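Local coordinates for DNA damage response protein Rtt109, putative (PDB 5ZB9) that probably transfers acetyl groups from acetyl-CoA to lysines of histone H3, acting as a fungal histone acetyltransferase, at residues Q299-E302 / M303-F306. Sequence-based numbering, arbitrary orientation.
Sequences QFWE and MMSF
Met304 lays its CG over one face of the Phe300 ring, 4.1 Å from CE2, the two side chains running alongside each other in the same direction. The same CG approaches the Trp301 indole obliquely, 4.4 Å from CE3, while Phe300 CD2 sits above the centre of that indole. With chi1 at 174°, the Phe300 ring is carried beside its own carbonyl carbon, where Met304 CG can lie over it; the ring also meets Phe267 of helix 266-272. Met303 and Met304 touch Phe267 too, which joins the two helices. On the solvent side the bent Met303 chain swings its CE methyl against the extended Glu302 side chain, 3.4 Å from CD. Backbone bonds of i to i+4 type run along helix 297-304: Met303 N to Gln299 O, 2.9 Å, and Met304 N to Phe300 O, also 2.9 Å. Bonds of i to i+3 type are present as well, with Glu302 O accepting Ser305 N at 3.2 Å, from above its carbonyl plane, and Phe306 N bonding to Met303 O. Ser305 OG donates a second bond to Glu302 O, nearly in line with the C=O. Near this twice-gripped carbonyl lies the Phe306 ring, with CD1 3.5 Å from Glu302 O.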
# COMPACT_ATOMS: atom_id res chain seq x y z
N GLN A 299 14.89 -10.45 -16.25
CA GLN A 299 16.26 -10.17 -15.85
C GLN A 299 16.31 -9.05 -14.81
O GLN A 299 17.22 -8.99 -13.98
CB GLN A 299 17.08 -9.80 -17.09
CG GLN A 299 18.57 -10.00 -16.92
CD GLN A 299 19.38 -9.53 -18.13
OE1 GLN A 299 18.82 -9.24 -19.20
NE2 GLN A 299 20.70 -9.45 -17.96
N PHE A 300 15.31 -8.16 -14.84
CA PHE A 300 15.16 -7.14 -13.81
C PHE A 300 14.96 -7.76 -12.43
O PHE A 300 15.62 -7.38 -11.47
CB PHE A 300 14.00 -6.19 -14.16
CG PHE A 300 13.67 -5.18 -13.09
CD1 PHE A 300 14.38 -3.99 -12.99
CD2 PHE A 300 12.66 -5.42 -12.17
CE1 PHE A 300 14.08 -3.07 -12.00
CE2 PHE A 300 12.35 -4.50 -11.18
CZ PHE A 300 13.07 -3.32 -11.10
N TRP A 301 14.05 -8.73 -12.32
CA TRP A 301 13.80 -9.36 -11.02
C TRP A 301 15.01 -10.17 -10.55
O TRP A 301 15.30 -10.23 -9.35
CB TRP A 301 12.55 -10.27 -11.06
CG TRP A 301 11.26 -9.52 -11.27
CD1 TRP A 301 10.38 -9.70 -12.30
CD2 TRP A 301 10.72 -8.47 -10.46
NE1 TRP A 301 9.32 -8.83 -12.18
CE2 TRP A 301 9.51 -8.06 -11.06
CE3 TRP A 301 11.14 -7.84 -9.28
CZ2 TRP A 301 8.71 -7.05 -10.52
CZ3 TRP A 301 10.34 -6.83 -8.75
CH2 TRP A 301 9.14 -6.45 -9.37
N GLU A 302 15.73 -10.78 -11.49
CA GLU A 302 16.92 -11.52 -11.13
C GLU A 302 17.98 -10.59 -10.58
O GLU A 302 18.58 -10.86 -9.54
CB GLU A 302 17.49 -12.29 -12.31
CG GLU A 302 18.63 -13.21 -11.91
CD GLU A 302 19.53 -13.59 -13.08
OE1 GLU A 302 19.17 -13.31 -14.25
OE2 GLU A 302 20.62 -14.16 -12.81
N MET A 303 18.19 -9.47 -11.26
CA MET A 303 19.24 -8.55 -10.85
C MET A 303 18.83 -7.74 -9.61
O MET A 303 19.69 -7.20 -8.91
CB MET A 303 19.61 -7.62 -12.00
CG MET A 303 20.30 -8.33 -13.16
SD MET A 303 21.87 -9.11 -12.69
CE MET A 303 21.40 -10.83 -12.67
N MET A 304 17.53 -7.66 -9.34
CA MET A 304 17.06 -7.05 -8.09
C MET A 304 17.67 -7.77 -6.91
O MET A 304 18.07 -7.14 -5.93
CB MET A 304 15.53 -7.07 -7.98
CG MET A 304 14.86 -5.71 -8.11
SD MET A 304 15.44 -4.46 -6.95
CE MET A 304 14.68 -4.99 -5.43
N SER A 305 17.77 -9.09 -7.01
CA SER A 305 18.28 -9.91 -5.92
C SER A 305 19.73 -9.64 -5.56
O SER A 305 20.21 -10.16 -4.55
CB SER A 305 18.13 -11.39 -6.25
OG SER A 305 19.08 -11.77 -7.22
N PHE A 306 20.44 -8.85 -6.37
CA PHE A 306 21.84 -8.51 -6.08
C PHE A 306 22.01 -7.09 -5.57
O PHE A 306 23.11 -6.67 -5.22
CB PHE A 306 22.71 -8.73 -7.32
CG PHE A 306 22.78 -10.17 -7.75
CD1 PHE A 306 21.99 -10.63 -8.79
CD2 PHE A 306 23.60 -11.06 -7.08
CE1 PHE A 306 22.04 -11.95 -9.17
CE2 PHE A 306 23.66 -12.38 -7.46
CZ PHE A 306 22.88 -12.83 -8.51